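Local coordinates for petrobactin-binding protein YclQ (Bacillus subtilis subsp. subtilis str. 168, PDB 3GFV) that binds iron-free and ferric petrobactin, and its precursor 3,4-dihydroxybenzoic acid, and serves the YclNOPQ ABC transporter in ferric-siderophore uptake, at residues V123-S131 and K190-V199; Y220-L231 and V249-A260. All coordinates share one frame; numbering follows the deposited sequence.

Interaction 1 of 2, residues V123-S131 and K190-V199; sequences VDTAKYMES and KSRYGLIHDV
The CD1 methyl of Leu-195 sits over one face of the Tyr-128 ring, displaced toward the rim, and makes a CH-pi contact 4.0 Å from the ring centroid. That methyl approaches the phenol end, with Leu-195 CD1 3.7 Å from Tyr-128 CZ. With CG of Tyr-128 anti to the backbone N (chi1 -161°), the ring leaves the start of helix 128-142 and reaches across to this leucine. Val-123 CB lies over the opposite face.

Val-199, four residues on from Leu-195, splits its two methyls between Tyr-128 and Met-129: CG2 rests on Tyr-128 CB at 3.9 Å, and CG1 meets the selenium of Met-129, a selenomethionine, at 4.0 Å, the two side chains crossing nearly at right angles. Met-284 of helix 281-296 packs against Tyr-128, Met-129 and Leu-195.

The polar half is built on Thr-125. Its CB is 3.3 Å from Ser-191 O, and its OG1 lies 3.0 Å from Lys-190 O, a possible hydrogen bond, since another acceptor competes for the one proton. Thr-125 O and Asp-198 OD2 are spanned by a water lying 2.8 Å from each. The same OD2 receives Lys-190 N on its syn lone pair, which ties the carboxylate to the backbone just before the Ser-191 to Gly-194 turn. The aliphatic CD of Lys-190 lies alongside Ala-126.

The contact probably spans the two lobes of the periplasmic binding protein fold: segment 123-131 follows the five-stranded parallel sheet, whereas 190-199 belongs with the mixed sheet. Arg-192 forms a salt bridge through NH1 with a bound phosphate, probably from the crystallisation liquor. The chemistry implies an apolar half, largely buried, and a polar half that relies on backbone carbonyls, the Asp-198 carboxylate and the water it shares with Thr-125 O.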
loop_
_atom_site.group_PDB
_atom_site.type_symbol
_atom_site.label_atom_id
_atom_site.label_comp_id
_atom_site.label_asym_id
_atom_site.label_seq_id
_atom_site.Cartn_x
_atom_site.Cartn_y
_atom_site.Cartn_z
ATOM N N VAL A 123 -4.790 -5.085 -3.290
ATOM C CA VAL A 123 -3.987 -6.282 -3.070
ATOM C C VAL A 123 -4.672 -7.209 -2.072
ATOM O O VAL A 123 -5.355 -6.760 -1.139
ATOM C CB VAL A 123 -2.541 -5.963 -2.603
ATOM C CG1 VAL A 123 -1.742 -5.288 -3.731
ATOM C CG2 VAL A 123 -2.551 -5.110 -1.326
ATOM N N ASP A 124 -4.500 -8.505 -2.276
ATOM C CA ASP A 124 -4.961 -9.492 -1.305
ATOM C C ASP A 124 -3.718 -9.869 -0.503
ATOM O O ASP A 124 -2.809 -10.510 -1.035
ATOM C CB ASP A 124 -5.558 -10.702 -2.044
ATOM C CG ASP A 124 -5.846 -11.892 -1.123
ATOM O OD1 ASP A 124 -5.546 -11.833 0.099
ATOM O OD2 ASP A 124 -6.376 -12.899 -1.644
ATOM N N THR A 125 -3.662 -9.463 0.767
ATOM C CA THR A 125 -2.415 -9.645 1.517
ATOM C C THR A 125 -2.153 -11.109 1.845
ATOM O O THR A 125 -1.070 -11.469 2.304
ATOM C CB THR A 125 -2.361 -8.774 2.784
ATOM O OG1 THR A 125 -3.478 -9.090 3.619
ATOM C CG2 THR A 125 -2.399 -7.291 2.410
ATOM N N ALA A 126 -3.130 -11.968 1.606
ATOM C CA ALA A 126 -2.889 -13.395 1.774
ATOM C C ALA A 126 -2.201 -13.966 0.524
ATOM O O ALA A 126 -1.651 -15.073 0.545
ATOM C CB ALA A 126 -4.197 -14.125 2.058
ATOM N N LYS A 127 -2.241 -13.200 -0.565
ATOM C CA LYS A 127 -1.655 -13.604 -1.841
ATOM C C LYS A 127 -1.044 -12.369 -2.465
ATOM O O LYS A 127 -1.498 -11.914 -3.520
ATOM C CB LYS A 127 -2.744 -14.073 -2.815
ATOM C CG LYS A 127 -3.427 -15.378 -2.512
ATOM C CD LYS A 127 -4.688 -15.481 -3.371
ATOM C CE LYS A 127 -5.007 -16.914 -3.754
ATOM N NZ LYS A 127 -5.095 -17.807 -2.562
ATOM N N TYR A 128 -0.039 -11.798 -1.818
ATOM C CA TYR A 128 0.356 -10.438 -2.159
ATOM C C TYR A 128 0.805 -10.300 -3.636
ATOM O O TYR A 128 0.216 -9.532 -4.395
ATOM C CB TYR A 128 1.423 -9.896 -1.197
ATOM C CG TYR A 128 1.494 -8.407 -1.262
ATOM C CD1 TYR A 128 0.941 -7.617 -0.258
ATOM C CD2 TYR A 128 2.056 -7.774 -2.367
ATOM C CE1 TYR A 128 0.974 -6.235 -0.343
ATOM C CE2 TYR A 128 2.094 -6.408 -2.461
ATOM C CZ TYR A 128 1.559 -5.641 -1.453
ATOM O OH TYR A 128 1.604 -4.274 -1.547
HETATM N N MSE A 129 1.830 -11.042 -4.035
HETATM C CA MSE A 129 2.421 -10.827 -5.356
HETATM C C MSE A 129 1.475 -11.243 -6.474
HETATM O O MSE A 129 1.423 -10.606 -7.529
HETATM C CB MSE A 129 3.777 -11.534 -5.465
HETATM C CG MSE A 129 4.886 -10.814 -4.692
HETATM SE SE MSE A 129 4.916 -8.884 -5.030
HETATM C CE MSE A 129 5.576 -8.917 -6.898
ATOM N N GLU A 130 0.708 -12.304 -6.250
ATOM C CA GLU A 130 -0.274 -12.727 -7.245
ATOM C C GLU A 130 -1.239 -11.581 -7.549
ATOM O O GLU A 130 -1.442 -11.230 -8.714
ATOM C CB GLU A 130 -1.045 -13.957 -6.764
ATOM C CG GLU A 130 -2.178 -14.396 -7.685
ATOM C CD GLU A 130 -2.892 -15.649 -7.185
ATOM O OE1 GLU A 130 -4.117 -15.585 -6.945
ATOM O OE2 GLU A 130 -2.225 -16.693 -7.018
ATOM N N SER A 131 -1.819 -11.001 -6.498
ATOM C CA SER A 131 -2.790 -9.917 -6.664
ATOM C C SER A 131 -2.105 -8.643 -7.166
ATOM O O SER A 131 -2.670 -7.918 -8.000
ATOM C CB SER A 131 -3.598 -9.658 -5.366
ATOM O OG SER A 131 -2.741 -9.233 -4.332
ATOM N N LYS A 190 0.947 -12.324 6.204
ATOM C CA LYS A 190 -0.411 -12.325 5.645
ATOM C C LYS A 190 -1.258 -11.156 6.142
ATOM O O LYS A 190 -2.401 -10.994 5.721
ATOM C CB LYS A 190 -1.124 -13.649 5.927
ATOM C CG LYS A 190 -0.319 -14.882 5.556
ATOM C CD LYS A 190 -0.399 -15.189 4.081
ATOM C CE LYS A 190 0.337 -16.486 3.738
ATOM N NZ LYS A 190 1.830 -16.339 3.802
ATOM N N SER A 191 -0.700 -10.334 7.025
ATOM C CA SER A 191 -1.420 -9.155 7.502
ATOM C C SER A 191 -1.282 -8.003 6.511
ATOM O O SER A 191 -0.624 -8.115 5.462
ATOM C CB SER A 191 -0.917 -8.714 8.889
ATOM O OG SER A 191 0.349 -8.072 8.774
ATOM N N ARG A 192 -1.894 -6.882 6.858
ATOM C CA ARG A 192 -1.812 -5.700 6.029
ATOM C C ARG A 192 -0.373 -5.354 5.639
ATOM O O ARG A 192 -0.103 -4.955 4.518
ATOM C CB ARG A 192 -2.442 -4.538 6.785
ATOM C CG ARG A 192 -2.388 -3.239 6.039
ATOM C CD ARG A 192 -3.052 -2.187 6.902
ATOM N NE ARG A 192 -3.408 -1.007 6.138
ATOM C CZ ARG A 192 -4.170 -0.030 6.612
ATOM N NH1 ARG A 192 -4.656 -0.104 7.848
ATOM N NH2 ARG A 192 -4.443 1.015 5.849
ATOM N N TYR A 193 0.567 -5.531 6.562
ATOM C CA TYR A 193 1.964 -5.214 6.268
ATOM C C TYR A 193 2.838 -6.460 6.258
ATOM O O TYR A 193 4.078 -6.382 6.345
ATOM C CB TYR A 193 2.519 -4.166 7.253
ATOM C CG TYR A 193 1.681 -2.906 7.315
ATOM C CD1 TYR A 193 1.502 -2.106 6.190
ATOM C CD2 TYR A 193 1.045 -2.529 8.489
ATOM C CE1 TYR A 193 0.714 -0.960 6.249
ATOM C CE2 TYR A 193 0.274 -1.391 8.555
ATOM C CZ TYR A 193 0.112 -0.605 7.428
ATOM O OH TYR A 193 -0.661 0.537 7.484
ATOM N N GLY A 194 2.184 -7.606 6.121
ATOM C CA GLY A 194 2.861 -8.879 6.009
ATOM C C GLY A 194 3.900 -8.976 4.903
ATOM O O GLY A 194 4.781 -9.827 4.975
ATOM N N LEU A 195 3.807 -8.140 3.869
ATOM C CA LEU A 195 4.753 -8.272 2.753
ATOM C C LEU A 195 6.217 -8.147 3.176
ATOM O O LEU A 195 7.100 -8.686 2.506
ATOM C CB LEU A 195 4.422 -7.311 1.598
ATOM C CG LEU A 195 4.897 -5.859 1.701
ATOM C CD1 LEU A 195 4.726 -5.201 0.328
ATOM C CD2 LEU A 195 4.093 -5.123 2.755
ATOM N N ILE A 196 6.478 -7.463 4.293
ATOM C CA ILE A 196 7.849 -7.322 4.774
ATOM C C ILE A 196 8.426 -8.718 5.047
ATOM O O ILE A 196 9.604 -8.981 4.783
ATOM C CB ILE A 196 7.889 -6.419 6.021
ATOM C CG1 ILE A 196 7.698 -4.956 5.588
ATOM C CG2 ILE A 196 9.209 -6.597 6.757
ATOM C CD1 ILE A 196 7.374 -3.968 6.741
ATOM N N HIS A 197 7.568 -9.617 5.510
ATOM C CA HIS A 197 7.944 -11.028 5.678
ATOM C C HIS A 197 7.642 -11.899 4.463
ATOM O O HIS A 197 8.496 -12.710 4.045
ATOM C CB HIS A 197 7.223 -11.613 6.894
ATOM C CG HIS A 197 7.367 -10.781 8.119
ATOM N ND1 HIS A 197 8.586 -10.591 8.747
ATOM C CD2 HIS A 197 6.457 -10.099 8.854
ATOM C CE1 HIS A 197 8.414 -9.820 9.801
ATOM N NE2 HIS A 197 7.127 -9.508 9.892
ATOM N N ASP A 198 6.444 -11.745 3.899
ATOM C CA ASP A 198 5.958 -12.673 2.883
ATOM C C ASP A 198 6.650 -12.470 1.542
ATOM O O ASP A 198 6.805 -13.409 0.762
ATOM C CB ASP A 198 4.447 -12.506 2.696
ATOM C CG ASP A 198 3.672 -12.741 3.980
ATOM O OD1 ASP A 198 4.098 -13.596 4.791
ATOM O OD2 ASP A 198 2.650 -12.065 4.177
ATOM N N VAL A 199 7.059 -11.240 1.279
ATOM C CA VAL A 199 7.591 -10.883 -0.032
ATOM C C VAL A 199 9.066 -10.528 0.084
ATOM O O VAL A 199 9.890 -11.047 -0.665
ATOM C CB VAL A 199 6.806 -9.703 -0.629
ATOM C CG1 VAL A 199 7.377 -9.298 -1.968
ATOM C CG2 VAL A 199 5.341 -10.095 -0.793
HETATM O O HOH W 1 1.448 -10.183 2.525
#

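Interaction 2 of 2, residues Y220-L231 and V249-A260; sequences YEYISKTNPDYL and VVENDYVKNVNA
Tyr-220 presents its ring edge to Asn-252: CB lies in the ring plane, and the amide, turned 69° from the ring, brings ND2 to 3.7 Å from Tyr-220 CE1 on an oblique line. These groups border a beta-alpha-beta crossover of the mixed sheet, in which helix 220-226 leads into strand 230-235 and the chain then passes through short helices, including 246-250 and 259-262, to the parallel neighbour strand 266-268. Val-249 closes on the phenol end of Tyr-220, its CG2 3.5 Å from Tyr-220 OH. The ring of Tyr-254 is also met obliquely, by Ser-224 CB and by Glu-221 CG, the latter near its hydroxyl; a water joins Tyr-254 OH to Ser-224 OG.

Between the rings and the strand, Ile-223 packs its CG2 against both Val-255 CG1 and Val-258 CG2, with its CD1 on Val-249. Pro-228 CD adds a contact with Val-258 CG1 at 3.6 Å.

Polar bonds gather where helix 259-262 begins. Asn-227 leaves helix 220-226 with positive phi, and its CG, anti to the backbone N (chi1 -169°), carries OD1 to Asn-259 N: the bond is 2.9 Å long and almost straight at 178°, running nearly along the side-chain C=O. One residue on, Ala-260 N reaches Pro-228 O at 3.0 Å, in the carbonyl plane. Two successive N-H groups of this helix start are thus taken by successive residues of the other segment. Beyond them Leu-231 CB touches Ala-260 CB at 3.6 Å.

Asp-229 is divided between two partners: OD2 accepts from Asn-173 N at the start of strand 173-180, while OD1 takes Asn-259 ND2 at 2.9 Å, lying nearly in the plane of that amide.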
loop_
_atom_site.group_PDB
_atom_site.type_symbol
_atom_site.label_atom_id
_atom_site.label_comp_id
_atom_site.label_asym_id
_atom_site.label_seq_id
_atom_site.Cartn_x
_atom_site.Cartn_y
_atom_site.Cartn_z
ATOM N N TYR A 220 3.947 -2.521 25.284
ATOM C CA TYR A 220 5.394 -2.338 25.215
ATOM C C TYR A 220 6.106 -3.606 25.665
ATOM O O TYR A 220 7.143 -3.986 25.102
ATOM C CB TYR A 220 5.846 -1.150 26.074
ATOM C CG TYR A 220 5.397 0.200 25.548
ATOM C CD1 TYR A 220 6.297 1.252 25.407
ATOM C CD2 TYR A 220 4.074 0.421 25.188
ATOM C CE1 TYR A 220 5.885 2.489 24.927
ATOM C CE2 TYR A 220 3.654 1.647 24.707
ATOM C CZ TYR A 220 4.561 2.680 24.581
ATOM O OH TYR A 220 4.131 3.898 24.095
ATOM N N GLU A 221 5.545 -4.263 26.680
ATOM C CA GLU A 221 6.114 -5.498 27.190
ATOM C C GLU A 221 6.189 -6.555 26.097
ATOM O O GLU A 221 7.048 -7.431 26.142
ATOM C CB GLU A 221 5.299 -6.048 28.358
ATOM C CG GLU A 221 5.449 -5.275 29.662
ATOM C CD GLU A 221 4.433 -4.148 29.803
ATOM O OE1 GLU A 221 3.885 -3.699 28.763
ATOM O OE2 GLU A 221 4.180 -3.719 30.961
ATOM N N TYR A 222 5.263 -6.489 25.143
ATOM C CA TYR A 222 5.289 -7.406 24.012
ATOM C C TYR A 222 6.530 -7.178 23.135
ATOM O O TYR A 222 7.147 -8.123 22.674
ATOM C CB TYR A 222 4.037 -7.228 23.141
ATOM C CG TYR A 222 4.119 -8.012 21.867
ATOM C CD1 TYR A 222 3.827 -9.372 21.854
ATOM C CD2 TYR A 222 4.504 -7.412 20.662
ATOM C CE1 TYR A 222 3.917 -10.116 20.680
ATOM C CE2 TYR A 222 4.594 -8.146 19.497
ATOM C CZ TYR A 222 4.296 -9.485 19.498
ATOM O OH TYR A 222 4.402 -10.201 18.319
ATOM N N ILE A 223 6.893 -5.920 22.919
ATOM C CA ILE A 223 8.090 -5.624 22.123
ATOM C C ILE A 223 9.339 -6.176 22.827
ATOM O O ILE A 223 10.200 -6.797 22.207
ATOM C CB ILE A 223 8.215 -4.118 21.872
ATOM C CG1 ILE A 223 7.049 -3.646 20.994
ATOM C CG2 ILE A 223 9.527 -3.788 21.173
ATOM C CD1 ILE A 223 6.980 -2.144 20.862
ATOM N N SER A 224 9.400 -5.967 24.133
ATOM C CA SER A 224 10.499 -6.447 24.960
ATOM C C SER A 224 10.565 -7.969 24.930
ATOM O O SER A 224 11.632 -8.575 24.743
ATOM C CB SER A 224 10.306 -5.938 26.392
ATOM O OG SER A 224 11.263 -6.515 27.266
ATOM N N LYS A 225 9.432 -8.625 25.118
ATOM C CA LYS A 225 9.511 -10.082 25.138
ATOM C C LYS A 225 9.827 -10.681 23.772
ATOM O O LYS A 225 10.419 -11.747 23.674
ATOM C CB LYS A 225 8.284 -10.723 25.782
ATOM C CG LYS A 225 7.158 -11.022 24.877
ATOM C CD LYS A 225 6.308 -12.129 25.475
ATOM C CE LYS A 225 5.023 -12.310 24.702
ATOM N NZ LYS A 225 4.170 -13.390 25.283
ATOM N N THR A 226 9.429 -9.983 22.708
ATOM C CA THR A 226 9.716 -10.436 21.355
ATOM C C THR A 226 11.168 -10.184 20.973
ATOM O O THR A 226 11.755 -10.984 20.244
ATOM C CB THR A 226 8.781 -9.727 20.373
ATOM O OG1 THR A 226 7.434 -10.060 20.728
ATOM C CG2 THR A 226 9.079 -10.148 18.929
ATOM N N ASN A 227 11.753 -9.107 21.507
ATOM C CA ASN A 227 13.148 -8.745 21.217
ATOM C C ASN A 227 13.559 -8.816 19.726
ATOM O O ASN A 227 14.516 -9.501 19.339
ATOM C CB ASN A 227 14.119 -9.586 22.079
ATOM C CG ASN A 227 15.551 -9.070 22.006
ATOM O OD1 ASN A 227 15.766 -7.881 21.805
ATOM N ND2 ASN A 227 16.545 -9.977 22.174
ATOM N N PRO A 228 12.860 -8.071 18.869
ATOM C CA PRO A 228 13.194 -8.133 17.442
ATOM C C PRO A 228 14.549 -7.487 17.153
ATOM O O PRO A 228 14.919 -6.501 17.795
ATOM C CB PRO A 228 12.093 -7.273 16.795
ATOM C CG PRO A 228 11.783 -6.236 17.902
ATOM C CD PRO A 228 11.809 -7.085 19.173
ATOM N N ASP A 229 15.278 -8.026 16.186
ATOM C CA ASP A 229 16.539 -7.425 15.748
ATOM C C ASP A 229 16.302 -6.154 14.943
ATOM O O ASP A 229 17.080 -5.205 15.024
ATOM C CB ASP A 229 17.297 -8.435 14.881
ATOM C CG ASP A 229 17.601 -9.711 15.633
ATOM O OD1 ASP A 229 18.086 -9.586 16.779
ATOM O OD2 ASP A 229 17.311 -10.811 15.105
ATOM N N TYR A 230 15.230 -6.164 14.143
ATOM C CA TYR A 230 14.803 -5.005 13.350
ATOM C C TYR A 230 13.371 -4.651 13.690
ATOM O O TYR A 230 12.526 -5.530 13.834
ATOM C CB TYR A 230 14.921 -5.279 11.833
ATOM C CG TYR A 230 16.355 -5.357 11.412
ATOM C CD1 TYR A 230 16.996 -4.257 10.827
ATOM C CD2 TYR A 230 17.103 -6.504 11.675
ATOM C CE1 TYR A 230 18.339 -4.324 10.475
ATOM C CE2 TYR A 230 18.447 -6.571 11.337
ATOM C CZ TYR A 230 19.056 -5.484 10.734
ATOM O OH TYR A 230 20.397 -5.560 10.408
ATOM N N LEU A 231 13.100 -3.358 13.836
ATOM C CA LEU A 231 11.758 -2.909 14.191
ATOM C C LEU A 231 11.256 -1.933 13.123
ATOM O O LEU A 231 11.809 -0.849 12.950
ATOM C CB LEU A 231 11.761 -2.256 15.578
ATOM C CG LEU A 231 10.395 -1.746 16.080
ATOM C CD1 LEU A 231 9.412 -2.882 16.284
ATOM C CD2 LEU A 231 10.588 -0.982 17.411
ATOM N N VAL A 249 6.977 5.488 21.793
ATOM C CA VAL A 249 7.102 4.047 21.815
ATOM C C VAL A 249 8.570 3.640 21.789
ATOM O O VAL A 249 9.036 2.935 22.667
ATOM C CB VAL A 249 6.392 3.345 20.644
ATOM C CG1 VAL A 249 6.671 1.822 20.717
ATOM C CG2 VAL A 249 4.887 3.639 20.663
ATOM N N VAL A 250 9.299 4.084 20.777
ATOM C CA VAL A 250 10.578 3.432 20.501
ATOM C C VAL A 250 11.692 3.962 21.369
ATOM O O VAL A 250 12.696 3.288 21.589
ATOM C CB VAL A 250 10.988 3.526 19.023
ATOM C CG1 VAL A 250 9.908 2.907 18.142
ATOM C CG2 VAL A 250 11.253 4.966 18.652
ATOM N N GLU A 251 11.510 5.172 21.878
ATOM C CA GLU A 251 12.512 5.758 22.753
ATOM C C GLU A 251 12.126 5.600 24.228
ATOM O O GLU A 251 12.811 6.105 25.117
ATOM C CB GLU A 251 12.786 7.208 22.332
ATOM C CG GLU A 251 13.367 7.248 20.906
ATOM C CD GLU A 251 13.518 8.642 20.345
ATOM O OE1 GLU A 251 13.604 9.601 21.142
ATOM O OE2 GLU A 251 13.559 8.776 19.099
ATOM N N ASN A 252 11.049 4.857 24.480
ATOM C CA ASN A 252 10.654 4.556 25.861
ATOM C C ASN A 252 11.734 3.757 26.605
ATOM O O ASN A 252 12.291 2.799 26.065
ATOM C CB ASN A 252 9.371 3.742 25.882
ATOM C CG ASN A 252 8.742 3.727 27.239
ATOM O OD1 ASN A 252 9.211 3.044 28.160
ATOM N ND2 ASN A 252 7.697 4.525 27.398
ATOM N N ASP A 253 12.016 4.144 27.843
ATOM C CA ASP A 253 13.015 3.454 28.655
ATOM C C ASP A 253 12.804 1.938 28.700
ATOM O O ASP A 253 13.770 1.167 28.752
ATOM C CB ASP A 253 13.012 4.024 30.081
ATOM C CG ASP A 253 13.965 3.287 31.010
ATOM O OD1 ASP A 253 15.138 3.708 31.094
ATOM O OD2 ASP A 253 13.549 2.288 31.642
ATOM N N TYR A 254 11.544 1.510 28.695
ATOM C CA TYR A 254 11.246 0.093 28.843
ATOM C C TYR A 254 11.882 -0.789 27.766
ATOM O O TYR A 254 12.282 -1.911 28.045
ATOM C CB TYR A 254 9.749 -0.173 28.843
ATOM C CG TYR A 254 9.472 -1.533 29.428
ATOM C CD1 TYR A 254 9.412 -1.709 30.809
ATOM C CD2 TYR A 254 9.325 -2.646 28.618
ATOM C CE1 TYR A 254 9.192 -2.955 31.361
ATOM C CE2 TYR A 254 9.107 -3.904 29.167
ATOM C CZ TYR A 254 9.032 -4.048 30.532
ATOM O OH TYR A 254 8.810 -5.294 31.078
ATOM N N VAL A 255 11.936 -0.287 26.538
ATOM C CA VAL A 255 12.448 -1.074 25.420
ATOM C C VAL A 255 13.855 -0.686 25.020
ATOM O O VAL A 255 14.297 -1.030 23.927
ATOM C CB VAL A 255 11.529 -0.991 24.193
ATOM C CG1 VAL A 255 10.192 -1.643 24.504
ATOM C CG2 VAL A 255 11.336 0.468 23.710
ATOM N N LYS A 256 14.563 0.020 25.900
ATOM C CA LYS A 256 15.886 0.526 25.550
ATOM C C LYS A 256 16.856 -0.599 25.241
ATOM O O LYS A 256 17.763 -0.434 24.424
ATOM C CB LYS A 256 16.458 1.402 26.668
ATOM C CG LYS A 256 16.840 0.638 27.911
ATOM C CD LYS A 256 17.284 1.608 29.011
ATOM C CE LYS A 256 17.452 0.887 30.341
ATOM N NZ LYS A 256 17.634 1.842 31.472
ATOM N N ASN A 257 16.657 -1.752 25.869
ATOM C CA ASN A 257 17.531 -2.887 25.615
ATOM C C ASN A 257 17.108 -3.847 24.506
ATOM O O ASN A 257 17.808 -4.835 24.259
ATOM C CB ASN A 257 17.782 -3.684 26.903
ATOM C CG ASN A 257 18.479 -2.864 27.940
ATOM O OD1 ASN A 257 19.342 -2.059 27.602
ATOM N ND2 ASN A 257 18.100 -3.037 29.213
ATOM N N VAL A 258 15.992 -3.564 23.827
ATOM C CA VAL A 258 15.577 -4.383 22.689
ATOM C C VAL A 258 16.660 -4.281 21.597
ATOM O O VAL A 258 17.158 -3.196 21.321
ATOM C CB VAL A 258 14.181 -3.933 22.146
ATOM C CG1 VAL A 258 13.875 -4.570 20.784
ATOM C CG2 VAL A 258 13.066 -4.284 23.138
ATOM N N ASN A 259 17.018 -5.404 20.987
ATOM C CA ASN A 259 18.037 -5.402 19.935
ATOM C C ASN A 259 17.855 -4.258 18.929
ATOM O O ASN A 259 18.761 -3.443 18.731
ATOM C CB ASN A 259 18.067 -6.753 19.232
ATOM C CG ASN A 259 18.720 -7.832 20.081
ATOM O OD1 ASN A 259 19.157 -7.577 21.206
ATOM N ND2 ASN A 259 18.774 -9.039 19.558
ATOM N N ALA A 260 16.676 -4.185 18.313
ATOM C CA ALA A 260 16.434 -3.166 17.291
ATOM C C ALA A 260 16.690 -1.747 17.812
ATOM O O ALA A 260 17.189 -0.883 17.084
ATOM C CB ALA A 260 15.009 -3.272 16.749
HETATM O O HOH W 2 9.956 -7.235 29.755
#

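Read from the N terminus, the chain leaves strand 118-120 of the five-stranded parallel sheet and enters segment 123-131. Interaction 1 then closes a loop of 58 intervening residues, which includes the long helix 146-170 and strands 173-180 and 183-187, and so joins the parts of the fold on either end of that helix. Interaction 2 opens only afterwards and closes a shorter loop of 17 residues inside the mixed sheet's own lobe. The two contacts are therefore in series, neither nested nor crossed. Their centres lie 25 Å apart and their nearest atoms about 7 Å apart: one probably joins lobes, the other fastens helices beside a strand.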